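Local atomic coordinates of N-acetylneuraminic acid (Sialic acid) synthetase (Leptospira borgpetersenii serovar Hardjo-bovis, PDB entry 6NCS), a protein that binds manganese and probably catalyses formation of an N-acylneuraminate (sialic acid) or its 9-phosphate. Residues Gly33-Gly38 and His231-Arg236; Phe27-Ala32 and Leu102-Pro107; Pro111-Leu116 and Leu137-Asp142; Glu66-Glu71 and Thr106-Pro111. One frame throughout, in Å; residues are numbered along the deposited sequence.

Contact 1. Residues Gly33-Gly38 and His231-Arg236; sequences GLNHGG and HYTVDR. With MN (manganese (II) ion), chain C.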
loop_
_atom_site.group_PDB
_atom_site.type_symbol
_atom_site.label_atom_id
_atom_site.label_comp_id
_atom_site.label_asym_id
_atom_site.label_seq_id
_atom_site.Cartn_x
_atom_site.Cartn_y
_atom_site.Cartn_z
ATOM N N GLY A 33 12.907 -19.683 12.716
ATOM C CA GLY A 33 11.889 -20.647 13.089
ATOM C C GLY A 33 12.516 -21.954 13.515
ATOM O O GLY A 33 13.368 -21.994 14.413
ATOM N N LEU A 34 12.104 -23.033 12.847
ATOM C CA LEU A 34 12.633 -24.368 13.088
ATOM C C LEU A 34 13.458 -24.883 11.917
ATOM O O LEU A 34 13.832 -26.058 11.900
ATOM C CB LEU A 34 11.489 -25.335 13.387
ATOM C CG LEU A 34 10.668 -24.956 14.623
ATOM C CD1 LEU A 34 9.707 -26.065 14.987
ATOM C CD2 LEU A 34 11.588 -24.651 15.787
ATOM N N ASN A 35 13.754 -24.024 10.937
ATOM C CA ASN A 35 14.331 -24.488 9.677
ATOM C C ASN A 35 15.745 -25.036 9.841
ATOM O O ASN A 35 16.192 -25.832 9.004
ATOM C CB ASN A 35 14.287 -23.341 8.654
ATOM C CG ASN A 35 14.823 -23.742 7.303
ATOM O OD1 ASN A 35 15.971 -23.463 6.975
ATOM N ND2 ASN A 35 13.992 -24.402 6.509
ATOM N N HIS A 36 16.442 -24.681 10.925
ATOM C CA HIS A 36 17.765 -25.243 11.186
ATOM C C HIS A 36 17.709 -26.707 11.617
ATOM O O HIS A 36 18.747 -27.377 11.627
ATOM C CB HIS A 36 18.462 -24.425 12.270
ATOM C CG HIS A 36 17.604 -24.203 13.473
ATOM N ND1 HIS A 36 17.294 -25.212 14.359
ATOM C CD2 HIS A 36 16.935 -23.106 13.901
ATOM C CE1 HIS A 36 16.503 -24.739 15.306
ATOM N NE2 HIS A 36 16.270 -23.462 15.052
ATOM N N GLY A 37 16.538 -27.208 12.001
ATOM C CA GLY A 37 16.423 -28.611 12.342
ATOM C C GLY A 37 17.147 -29.033 13.597
ATOM O O GLY A 37 17.347 -30.234 13.812
ATOM N N GLY A 38 17.539 -28.085 14.442
ATOM C CA GLY A 38 18.331 -28.384 15.617
ATOM C C GLY A 38 19.819 -28.462 15.370
ATOM O O GLY A 38 20.565 -28.831 16.288
ATOM N N HIS A 231 9.666 -15.817 6.995
ATOM C CA HIS A 231 10.413 -17.034 7.289
ATOM C C HIS A 231 11.649 -17.112 6.404
ATOM O O HIS A 231 11.672 -16.607 5.278
ATOM C CB HIS A 231 9.549 -18.277 7.087
ATOM C CG HIS A 231 8.554 -18.499 8.182
ATOM N ND1 HIS A 231 8.629 -19.566 9.049
ATOM C CD2 HIS A 231 7.467 -17.782 8.558
ATOM C CE1 HIS A 231 7.630 -19.503 9.911
ATOM N NE2 HIS A 231 6.909 -18.430 9.633
ATOM N N TYR A 232 12.676 -17.780 6.918
ATOM C CA TYR A 232 14.016 -17.625 6.382
ATOM C C TYR A 232 14.765 -18.949 6.451
ATOM O O TYR A 232 14.643 -19.700 7.425
ATOM C CB TYR A 232 14.733 -16.504 7.157
ATOM C CG TYR A 232 16.231 -16.480 7.020
ATOM C CD1 TYR A 232 16.833 -16.272 5.784
ATOM C CD2 TYR A 232 17.048 -16.632 8.133
ATOM C CE1 TYR A 232 18.211 -16.251 5.660
ATOM C CE2 TYR A 232 18.429 -16.596 8.017
ATOM C CZ TYR A 232 19.001 -16.408 6.778
ATOM O OH TYR A 232 20.371 -16.380 6.657
ATOM N N THR A 233 15.504 -19.245 5.384
ATOM C CA THR A 233 16.327 -20.442 5.279
ATOM C C THR A 233 17.599 -20.060 4.538
ATOM O O THR A 233 17.585 -19.151 3.706
ATOM C CB THR A 233 15.600 -21.575 4.530
ATOM O OG1 THR A 233 16.453 -22.722 4.426
ATOM C CG2 THR A 233 15.191 -21.134 3.120
ATOM N N VAL A 234 18.708 -20.744 4.837
ATOM C CA VAL A 234 19.882 -20.507 4.002
ATOM C C VAL A 234 19.833 -21.295 2.706
ATOM O O VAL A 234 20.589 -20.978 1.781
ATOM C CB VAL A 234 21.216 -20.805 4.710
ATOM C CG1 VAL A 234 21.409 -19.860 5.895
ATOM C CG2 VAL A 234 21.310 -22.265 5.106
ATOM N N ASP A 235 18.943 -22.286 2.596
ATOM C CA ASP A 235 18.912 -23.159 1.428
ATOM C C ASP A 235 17.635 -23.992 1.420
ATOM O O ASP A 235 17.489 -24.910 2.232
ATOM C CB ASP A 235 20.154 -24.055 1.438
ATOM C CG ASP A 235 20.319 -24.877 0.164
ATOM O OD1 ASP A 235 19.454 -24.821 -0.738
ATOM O OD2 ASP A 235 21.338 -25.589 0.079
ATOM N N ARG A 236 16.696 -23.679 0.521
ATOM C CA ARG A 236 15.471 -24.469 0.450
ATOM C C ARG A 236 15.749 -25.917 0.061
ATOM O O ARG A 236 14.982 -26.811 0.433
ATOM C CB ARG A 236 14.475 -23.849 -0.537
ATOM C CG ARG A 236 13.671 -22.685 0.041
ATOM C CD ARG A 236 12.492 -22.303 -0.855
ATOM N NE ARG A 236 12.942 -21.708 -2.105
ATOM C CZ ARG A 236 13.246 -20.420 -2.256
ATOM N NH1 ARG A 236 13.145 -19.579 -1.234
ATOM N NH2 ARG A 236 13.652 -19.970 -3.438
HETATM MN MN MN C . 5.368 -17.895 11.133
HETATM O O HOH W 1 18.602 -22.983 6.968
HETATM O O HOH W 2 15.669 -25.743 4.391
HETATM O O HOH W 3 6.271 -16.154 11.176
#
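Two anti first torsions bring Asn35 and Thr233 together: Asn35 CG lies opposite its backbone N (chi1 -178°), and Thr233 OG1 takes the same place on its own residue (chi1 179°). The threonine hydroxyl donates to the amide oxygen, with Thr233 OG1 2.7 Å from Asn35 OD1. It reaches the C=O at 119°, with the donor tilted out of the carbonyl plane. Because Asp235 N donates to Thr233 OG1 (3.1 Å), the hydroxyl also closes an ST turn, which helps to fix its rotation. One water donates to Asn35 OD1 (2.7 Å) and accepts from Val234 N, while a second accepts from Asn35 ND2 and donates to Asp235 O. With ND2 also bonded to Ile241 O, both ends of the buried amide are held and its flip is settled. Asn35 itself lies within a type I turn from Leu34 to Gly37. At the start of 231-236, His231 NE2 binds manganese at 2.2 Å, with His210 as a further ligand. The contact thus ties together two loops that follow neighbouring parallel strands, 27-33 and 227-231, at the C-terminal end of the barrel, where TIM-barrel enzymes carry their active sites.

Contact 2. Residues Phe27-Ala32 and Leu102-Pro107; sequences FIIAEA and LFFATP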
loop_
_atom_site.group_PDB
_atom_site.type_symbol
_atom_site.label_atom_id
_atom_site.label_comp_id
_atom_site.label_asym_id
_atom_site.label_seq_id
_atom_site.Cartn_x
_atom_site.Cartn_y
_atom_site.Cartn_z
ATOM N N PHE A 27 11.285 -2.277 10.225
ATOM C CA PHE A 27 12.076 -3.245 10.971
ATOM C C PHE A 27 11.824 -4.626 10.379
ATOM O O PHE A 27 10.682 -5.096 10.376
ATOM C CB PHE A 27 11.658 -3.177 12.440
ATOM C CG PHE A 27 12.520 -3.961 13.365
ATOM C CD1 PHE A 27 13.737 -3.449 13.796
ATOM C CD2 PHE A 27 12.088 -5.184 13.863
ATOM C CE1 PHE A 27 14.527 -4.169 14.683
ATOM C CE2 PHE A 27 12.876 -5.914 14.755
ATOM C CZ PHE A 27 14.092 -5.406 15.160
ATOM N N ILE A 28 12.869 -5.269 9.854
ATOM C CA ILE A 28 12.716 -6.531 9.115
ATOM C C ILE A 28 13.278 -7.684 9.940
ATOM O O ILE A 28 14.456 -7.668 10.323
ATOM C CB ILE A 28 13.390 -6.455 7.739
ATOM C CG1 ILE A 28 12.682 -5.392 6.890
ATOM C CG2 ILE A 28 13.287 -7.819 7.021
ATOM C CD1 ILE A 28 13.359 -5.088 5.580
ATOM N N ILE A 29 12.440 -8.696 10.178
ATOM C CA ILE A 29 12.759 -9.852 11.012
ATOM C C ILE A 29 12.863 -11.066 10.107
ATOM O O ILE A 29 11.905 -11.392 9.399
ATOM C CB ILE A 29 11.682 -10.096 12.082
ATOM C CG1 ILE A 29 11.591 -8.922 13.064
ATOM C CG2 ILE A 29 11.960 -11.413 12.845
ATOM C CD1 ILE A 29 10.180 -8.796 13.689
ATOM N N ALA A 30 14.003 -11.754 10.156
ATOM C CA ALA A 30 14.177 -13.040 9.498
ATOM C C ALA A 30 13.757 -14.126 10.482
ATOM O O ALA A 30 14.382 -14.282 11.527
ATOM C CB ALA A 30 15.634 -13.213 9.067
ATOM N N GLU A 31 12.676 -14.853 10.174
ATOM C CA GLU A 31 12.180 -15.895 11.077
ATOM C C GLU A 31 12.912 -17.185 10.725
ATOM O O GLU A 31 12.564 -17.870 9.765
ATOM C CB GLU A 31 10.657 -16.025 10.971
ATOM C CG GLU A 31 10.047 -17.388 11.362
ATOM C CD GLU A 31 10.094 -17.693 12.852
ATOM O OE1 GLU A 31 9.078 -18.194 13.385
ATOM O OE2 GLU A 31 11.141 -17.446 13.488
ATOM N N ALA A 32 13.966 -17.492 11.489
ATOM C CA ALA A 32 14.658 -18.763 11.311
ATOM C C ALA A 32 13.771 -19.918 11.737
ATOM O O ALA A 32 13.882 -21.019 11.188
ATOM C CB ALA A 32 15.962 -18.782 12.108
ATOM N N LEU A 102 20.066 -8.159 15.528
ATOM C CA LEU A 102 19.376 -8.399 16.794
ATOM C C LEU A 102 18.905 -9.852 16.885
ATOM O O LEU A 102 18.343 -10.390 15.932
ATOM C CB LEU A 102 18.202 -7.434 16.938
ATOM C CG LEU A 102 17.386 -7.482 18.229
ATOM C CD1 LEU A 102 18.287 -7.636 19.444
ATOM C CD2 LEU A 102 16.566 -6.206 18.337
ATOM N N PHE A 103 19.155 -10.499 18.027
ATOM C CA PHE A 103 18.668 -11.856 18.287
ATOM C C PHE A 103 17.440 -11.789 19.187
ATOM O O PHE A 103 17.449 -11.065 20.182
ATOM C CB PHE A 103 19.748 -12.709 18.972
ATOM C CG PHE A 103 19.221 -13.975 19.604
ATOM C CD1 PHE A 103 19.147 -15.157 18.875
ATOM C CD2 PHE A 103 18.786 -13.987 20.928
ATOM C CE1 PHE A 103 18.662 -16.318 19.449
ATOM C CE2 PHE A 103 18.292 -15.151 21.501
ATOM C CZ PHE A 103 18.230 -16.308 20.762
ATOM N N PHE A 104 16.391 -12.544 18.855
ATOM C CA PHE A 104 15.333 -12.797 19.834
ATOM C C PHE A 104 14.622 -14.092 19.461
ATOM O O PHE A 104 15.049 -14.820 18.563
ATOM C CB PHE A 104 14.380 -11.594 20.005
ATOM C CG PHE A 104 13.465 -11.293 18.834
ATOM C CD1 PHE A 104 13.966 -10.908 17.592
ATOM C CD2 PHE A 104 12.086 -11.275 19.020
ATOM C CE1 PHE A 104 13.097 -10.588 16.542
ATOM C CE2 PHE A 104 11.224 -10.936 17.983
ATOM C CZ PHE A 104 11.728 -10.604 16.745
ATOM N N ALA A 105 13.571 -14.419 20.207
ATOM C CA ALA A 105 12.920 -15.698 19.988
ATOM C C ALA A 105 11.471 -15.629 20.437
ATOM O O ALA A 105 11.057 -14.714 21.156
ATOM C CB ALA A 105 13.640 -16.836 20.726
ATOM N N THR A 106 10.712 -16.617 19.988
ATOM C CA THR A 106 9.326 -16.790 20.386
ATOM C C THR A 106 9.276 -17.830 21.484
ATOM O O THR A 106 9.529 -19.004 21.199
ATOM C CB THR A 106 8.497 -17.252 19.196
ATOM O OG1 THR A 106 8.581 -16.271 18.162
ATOM C CG2 THR A 106 7.046 -17.462 19.593
ATOM N N PRO A 107 8.952 -17.477 22.730
ATOM C CA PRO A 107 8.688 -18.515 23.732
ATOM C C PRO A 107 7.288 -19.078 23.551
ATOM O O PRO A 107 6.345 -18.362 23.210
ATOM C CB PRO A 107 8.807 -17.763 25.061
ATOM C CG PRO A 107 8.286 -16.399 24.725
ATOM C CD PRO A 107 8.798 -16.126 23.296
#
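Phe27 meets Leu102, and Ile29 meets Phe104, in the interior of a TIM barrel, whose strands 27-33 and 102-107 are separated in the sheet by strand 57-62 and meet through inward side chains. No hydrogen bond joins the two segments, and the contact is made wholly by apolar side chains. In both pairs the side chains cross at about a right angle, and in both an aliphatic group approaches the edge of a ring, near its plane. Leu102 CD2 lies at the far end of the Phe27 ring, 4.1 Å from CZ. Both residues have CB directed toward the other strand.

The second pair is broader. Phe104 CG sits between its own backbone N and carbonyl carbon (chi1 70°), which swings the ring off the strand and carries its CE1–CZ edge to Ile29. Ile29 answers with both branches: CG2 lies anti to the backbone N, and CG1 continues to CD1. Around them, Ile29 also packs on Ile227 and Glu229, whereas Phe104 reaches Ile123 and Lys125 of strand 123-126, so the pair links the packing on strand 227-231 with that on strand 123-126. Toward the C-terminal ends the interior turns polar: Lys59 forms a salt bridge with Glu31 and a hydrogen bond with Thr106, whose hydroxyl also binds a citrate. The Ile29 side chain is about 9 Å from the manganese ion. At the aromatic rim, Ile29 CG2 stands 4.0 Å from Phe104 CE1, and Ile29 CD1 comes to 3.9 Å from Phe104 CZ.

Contact 3. Residues Pro111-Leu116 and Leu137-Asp142; sequences PNLNML and LEAAAD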
loop_
_atom_site.group_PDB
_atom_site.type_symbol
_atom_site.label_atom_id
_atom_site.label_comp_id
_atom_site.label_asym_id
_atom_site.label_seq_id
_atom_site.Cartn_x
_atom_site.Cartn_y
_atom_site.Cartn_z
ATOM N N PRO A 111 8.277 -21.182 31.172
ATOM C CA PRO A 111 9.694 -21.500 31.435
ATOM C C PRO A 111 10.625 -21.011 30.346
ATOM O O PRO A 111 11.712 -20.502 30.652
ATOM C CB PRO A 111 9.694 -23.031 31.544
ATOM C CG PRO A 111 8.339 -23.343 32.072
ATOM C CD PRO A 111 7.425 -22.374 31.360
ATOM N N ASN A 112 10.225 -21.138 29.079
ATOM C CA ASN A 112 11.067 -20.645 27.995
ATOM C C ASN A 112 11.119 -19.121 27.978
ATOM O O ASN A 112 12.170 -18.536 27.700
ATOM C CB ASN A 112 10.573 -21.189 26.649
ATOM C CG ASN A 112 11.170 -22.543 26.318
ATOM O OD1 ASN A 112 12.334 -22.638 25.918
ATOM N ND2 ASN A 112 10.389 -23.600 26.500
ATOM N N LEU A 113 9.998 -18.457 28.269
ATOM C CA LEU A 113 10.010 -17.001 28.371
ATOM C C LEU A 113 10.972 -16.539 29.455
ATOM O O LEU A 113 11.750 -15.600 29.248
ATOM C CB LEU A 113 8.595 -16.480 28.647
ATOM C CG LEU A 113 8.347 -14.964 28.621
ATOM C CD1 LEU A 113 6.901 -14.682 28.251
ATOM C CD2 LEU A 113 8.658 -14.317 29.959
ATOM N N ASN A 114 10.912 -17.170 30.636
ATOM C CA ASN A 114 11.815 -16.796 31.720
ATOM C C ASN A 114 13.267 -16.986 31.306
ATOM O O ASN A 114 14.129 -16.162 31.636
ATOM C CB ASN A 114 11.517 -17.622 32.972
ATOM C CG ASN A 114 10.196 -17.254 33.615
ATOM O OD1 ASN A 114 9.666 -16.175 33.381
ATOM N ND2 ASN A 114 9.666 -18.152 34.451
ATOM N N MET A 115 13.552 -18.069 30.578
ATOM C CA MET A 115 14.916 -18.320 30.129
ATOM C C MET A 115 15.378 -17.230 29.176
ATOM O O MET A 115 16.518 -16.762 29.259
ATOM C CB MET A 115 15.000 -19.696 29.464
ATOM C CG MET A 115 16.346 -20.017 28.828
ATOM S SD MET A 115 16.536 -19.454 27.120
ATOM C CE MET A 115 15.146 -20.267 26.315
ATOM N N LEU A 116 14.503 -16.814 28.262
ATOM C CA LEU A 116 14.884 -15.783 27.312
ATOM C C LEU A 116 15.172 -14.466 28.020
ATOM O O LEU A 116 16.148 -13.780 27.694
ATOM C CB LEU A 116 13.795 -15.621 26.254
ATOM C CG LEU A 116 13.607 -16.796 25.284
ATOM C CD1 LEU A 116 12.376 -16.561 24.400
ATOM C CD2 LEU A 116 14.850 -17.006 24.405
ATOM N N LEU A 137 0.564 -14.645 27.619
ATOM C CA LEU A 137 0.471 -13.210 27.355
ATOM C C LEU A 137 0.707 -12.401 28.620
ATOM O O LEU A 137 1.440 -11.405 28.607
ATOM C CB LEU A 137 -0.895 -12.871 26.767
ATOM C CG LEU A 137 -1.240 -13.486 25.422
ATOM C CD1 LEU A 137 -2.702 -13.207 25.108
ATOM C CD2 LEU A 137 -0.334 -12.903 24.345
ATOM N N GLU A 138 0.074 -12.802 29.727
ATOM C CA GLU A 138 0.259 -12.082 30.979
ATOM C C GLU A 138 1.715 -12.136 31.430
ATOM O O GLU A 138 2.237 -11.160 31.979
ATOM C CB GLU A 138 -0.670 -12.654 32.055
ATOM C CG GLU A 138 -2.121 -12.194 31.897
ATOM C CD GLU A 138 -3.060 -12.816 32.919
ATOM O OE1 GLU A 138 -2.734 -13.895 33.460
ATOM O OE2 GLU A 138 -4.132 -12.226 33.175
ATOM N N ALA A 139 2.389 -13.264 31.208
ATOM C CA ALA A 139 3.798 -13.342 31.585
ATOM C C ALA A 139 4.651 -12.445 30.696
ATOM O O ALA A 139 5.612 -11.824 31.166
ATOM C CB ALA A 139 4.290 -14.784 31.511
ATOM N N ALA A 140 4.325 -12.380 29.404
ATOM C CA ALA A 140 5.043 -11.480 28.512
ATOM C C ALA A 140 4.826 -10.022 28.906
ATOM O O ALA A 140 5.773 -9.225 28.918
ATOM C CB ALA A 140 4.601 -11.717 27.069
ATOM N N ALA A 141 3.587 -9.657 29.236
ATOM C CA ALA A 141 3.312 -8.283 29.651
ATOM C C ALA A 141 4.038 -7.940 30.948
ATOM O O ALA A 141 4.556 -6.827 31.099
ATOM C CB ALA A 141 1.805 -8.080 29.803
ATOM N N ASP A 142 4.074 -8.879 31.904
ATOM C CA ASP A 142 4.726 -8.641 33.190
ATOM C C ASP A 142 6.241 -8.539 33.077
ATOM O O ASP A 142 6.884 -8.001 33.987
ATOM C CB ASP A 142 4.385 -9.762 34.175
ATOM C CG ASP A 142 2.915 -9.801 34.527
ATOM O OD1 ASP A 142 2.201 -8.833 34.187
ATOM O OD2 ASP A 142 2.470 -10.803 35.131
#
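Leu113 carries this contact almost alone, reaching from helix 110-118 onto the backbone and methyl groups of Ala139 and Ala140. Its CB is directed toward helix 134-143, and with CG anti to the backbone N (chi1 -173°) the chain runs on outward; together with chi2 (153°) this sets both methyls against the neighbouring helix. CD1 goes deepest. It touches the backbone of Ala140, 3.6 Å from its N and 3.7 Å from its CA, and meets the methyl of the same residue, with Leu113 CD1 and Ala140 CB 3.9 Å apart. The same CD1 also spans the preceding peptide carbon, 4.0 Å from Ala139 C, and lies 4.2 Å from Ala139 CB. The second methyl, CD2, comes near Ala139 O at 4.1 Å.

One branched tip therefore spans two successive alanines, and their small side chains let it come close to the helix backbone itself. No hydrogen bond joins the segments: each helix keeps its own backbone bonds, such as Leu116 N to Asn112 O and Ala141 N to Leu137 O, and the packing is van der Waals contact of a leucine with alanine methyls and backbone.

In the fold these are successive outer helices of the TIM barrel, linked through strand 123-126. Helix 110-118 rests on the wall through Leu113 on Pro107 and through Leu116 on Ala105 and Pro107, both residues of strand 102-107. On the far side, Leu137 and Ala141 have CB directed away from helix 110-118 and pack against helix 156-168, which places helix 134-143 between its two neighbours.

Contact 4. Residues Glu66-Glu71 and Thr106-Pro111; sequences EERFGE and TPFDVP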
loop_
_atom_site.group_PDB
_atom_site.type_symbol
_atom_site.label_atom_id
_atom_site.label_comp_id
_atom_site.label_asym_id
_atom_site.label_seq_id
_atom_site.Cartn_x
_atom_site.Cartn_y
_atom_site.Cartn_z
ATOM N N GLU A 66 6.283 -31.434 23.415
ATOM C CA GLU A 66 5.080 -32.030 23.989
ATOM C C GLU A 66 4.117 -30.965 24.508
ATOM O O GLU A 66 2.895 -31.095 24.366
ATOM C CB GLU A 66 5.460 -32.998 25.109
ATOM C CG GLU A 66 6.091 -34.294 24.622
ATOM C CD GLU A 66 7.595 -34.199 24.430
ATOM O OE1 GLU A 66 8.161 -33.093 24.567
ATOM O OE2 GLU A 66 8.214 -35.250 24.154
ATOM N N GLU A 67 4.646 -29.911 25.131
ATOM C CA GLU A 67 3.790 -28.819 25.576
ATOM C C GLU A 67 3.108 -28.159 24.384
ATOM O O GLU A 67 1.921 -27.808 24.437
ATOM C CB GLU A 67 4.629 -27.805 26.356
ATOM C CG GLU A 67 3.846 -26.822 27.201
ATOM C CD GLU A 67 3.289 -25.656 26.409
ATOM O OE1 GLU A 67 3.784 -25.378 25.289
ATOM O OE2 GLU A 67 2.344 -25.010 26.919
ATOM N N ARG A 68 3.842 -28.016 23.288
ATOM C CA ARG A 68 3.354 -27.248 22.153
ATOM C C ARG A 68 2.314 -28.025 21.353
ATOM O O ARG A 68 1.345 -27.439 20.854
ATOM C CB ARG A 68 4.535 -26.857 21.274
ATOM C CG ARG A 68 4.196 -25.996 20.082
ATOM C CD ARG A 68 5.478 -25.614 19.381
ATOM N NE ARG A 68 5.270 -24.854 18.156
ATOM C CZ ARG A 68 6.261 -24.311 17.460
ATOM N NH1 ARG A 68 7.519 -24.455 17.880
ATOM N NH2 ARG A 68 6.002 -23.625 16.355
ATOM N N PHE A 69 2.485 -29.344 21.211
ATOM C CA PHE A 69 1.619 -30.098 20.312
ATOM C C PHE A 69 0.830 -31.218 20.967
ATOM O O PHE A 69 -0.031 -31.804 20.300
ATOM C CB PHE A 69 2.433 -30.663 19.137
ATOM C CG PHE A 69 2.903 -29.606 18.184
ATOM C CD1 PHE A 69 1.990 -28.909 17.407
ATOM C CD2 PHE A 69 4.244 -29.278 18.091
ATOM C CE1 PHE A 69 2.409 -27.924 16.544
ATOM C CE2 PHE A 69 4.673 -28.293 17.231
ATOM C CZ PHE A 69 3.753 -27.611 16.450
ATOM N N GLY A 70 1.077 -31.525 22.234
ATOM C CA GLY A 70 0.207 -32.437 22.960
ATOM C C GLY A 70 0.194 -33.822 22.345
ATOM O O GLY A 70 1.238 -34.457 22.161
ATOM N N GLU A 71 -1.004 -34.297 22.003
ATOM C CA GLU A 71 -1.202 -35.667 21.539
ATOM C C GLU A 71 -0.917 -35.853 20.055
ATOM O O GLU A 71 -0.989 -36.987 19.571
ATOM C CB GLU A 71 -2.629 -36.122 21.849
ATOM C CG GLU A 71 -2.898 -36.276 23.332
ATOM C CD GLU A 71 -1.879 -37.171 24.006
ATOM O OE1 GLU A 71 -1.803 -38.364 23.643
ATOM O OE2 GLU A 71 -1.144 -36.679 24.888
ATOM N N THR A 106 10.712 -16.617 19.988
ATOM C CA THR A 106 9.326 -16.790 20.386
ATOM C C THR A 106 9.276 -17.830 21.484
ATOM O O THR A 106 9.529 -19.004 21.199
ATOM C CB THR A 106 8.497 -17.252 19.196
ATOM O OG1 THR A 106 8.581 -16.271 18.162
ATOM C CG2 THR A 106 7.046 -17.462 19.593
ATOM N N PRO A 107 8.952 -17.477 22.730
ATOM C CA PRO A 107 8.688 -18.515 23.732
ATOM C C PRO A 107 7.288 -19.078 23.551
ATOM O O PRO A 107 6.345 -18.362 23.210
ATOM C CB PRO A 107 8.807 -17.763 25.061
ATOM C CG PRO A 107 8.286 -16.399 24.725
ATOM C CD PRO A 107 8.798 -16.126 23.296
ATOM N N PHE A 108 7.150 -20.374 23.794
ATOM C CA PHE A 108 5.851 -21.018 23.699
ATOM C C PHE A 108 5.307 -21.414 25.057
ATOM O O PHE A 108 4.197 -21.942 25.133
ATOM C CB PHE A 108 5.927 -22.238 22.771
ATOM C CG PHE A 108 5.985 -21.875 21.309
ATOM C CD1 PHE A 108 7.145 -21.370 20.750
ATOM C CD2 PHE A 108 4.864 -22.017 20.501
ATOM C CE1 PHE A 108 7.195 -21.019 19.401
ATOM C CE2 PHE A 108 4.911 -21.667 19.149
ATOM C CZ PHE A 108 6.073 -21.168 18.608
ATOM N N ASP A 109 6.058 -21.168 26.128
ATOM C CA ASP A 109 5.567 -21.382 27.479
ATOM C C ASP A 109 6.337 -20.460 28.409
ATOM O O ASP A 109 7.286 -19.788 28.003
ATOM C CB ASP A 109 5.683 -22.855 27.905
ATOM C CG ASP A 109 7.108 -23.410 27.818
ATOM O OD1 ASP A 109 8.094 -22.659 27.941
ATOM O OD2 ASP A 109 7.235 -24.640 27.649
ATOM N N VAL A 110 5.925 -20.440 29.671
ATOM C CA VAL A 110 6.495 -19.510 30.643
ATOM C C VAL A 110 7.933 -19.895 30.998
ATOM O O VAL A 110 8.779 -18.997 31.125
ATOM C CB VAL A 110 5.599 -19.417 31.891
ATOM C CG1 VAL A 110 6.316 -18.703 33.022
ATOM C CG2 VAL A 110 4.302 -18.687 31.534
ATOM N N PRO A 111 8.277 -21.182 31.172
ATOM C CA PRO A 111 9.694 -21.500 31.435
ATOM C C PRO A 111 10.625 -21.011 30.346
ATOM O O PRO A 111 11.712 -20.502 30.652
ATOM C CB PRO A 111 9.694 -23.031 31.544
ATOM C CG PRO A 111 8.339 -23.343 32.072
ATOM C CD PRO A 111 7.425 -22.374 31.360
HETATM O O HOH W 4 2.046 -22.320 26.744
HETATM O O HOH W 5 6.438 -25.076 24.845
#
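The Arg68 guanidinium lies flat on one face of the Phe108 ring, its plane turned by only 22° and its centre 3.8 Å from that of the ring. Phe108 CZ lies over the middle of the guanidinium, 3.3 Å from Arg68 NH2, while Arg68 NH1 lies over the rim of the ring. This is a stacked cation-pi contact, and the extended arginine chain adds a CH-pi contact from CD to the same face. Arg68 CG in turn lies over a face of Phe69. The guanidinium makes a further cation-pi contact with Tyr63, and its NH1 is hydrogen-bonded to Gln61 OE1. The Phe108 side chain is about 4 Å, at the nearest atoms, from a bound citrate.

Glu67 bends at chi2 (-81°), which brings its carboxylate beside Asp109 CB and the Phe108 carbonyl. A water bridges the carboxylate and that carbonyl, donating to Glu67 OE2 and to Phe108 O at 2.7 Å each. Glu67 OE1 stands 4.2 Å from Asp109 OD2, a like-charge approach probably eased by Arg288 and Lys290 of the second subunit, which form salt bridges to Glu67. Asp109 occupies the N-cap of helix 110-118, its OD1 accepting from Asn112 N.

At the subunit interface, then, the short helix 65-69, which follows strand 57-62, is joined to the turn between strand 102-107 and helix 110-118.

How the contacts relate
Contact 2 is the most central of the four, an apolar meeting of strands inside the barrel, while contact 3 is likewise without hydrogen bonds but lies in the outer layer of helices. Contacts 1 and 4 lie beyond the strand ends, contact 4 with the short helix 65-69, and their chemistry is polar: hydrogen bonds and waters in buried contact 1, cation-pi stacking and carboxylates in the partly buried contact 4, which alone meets the second subunit. Strand 27-33 leads from contact 2 into contact 1. Contacts 2 and 4 share strand 102-107, and contacts 3 and 4 share helix 110-118. Leu34 of contact 1 touches Arg68 of contact 4.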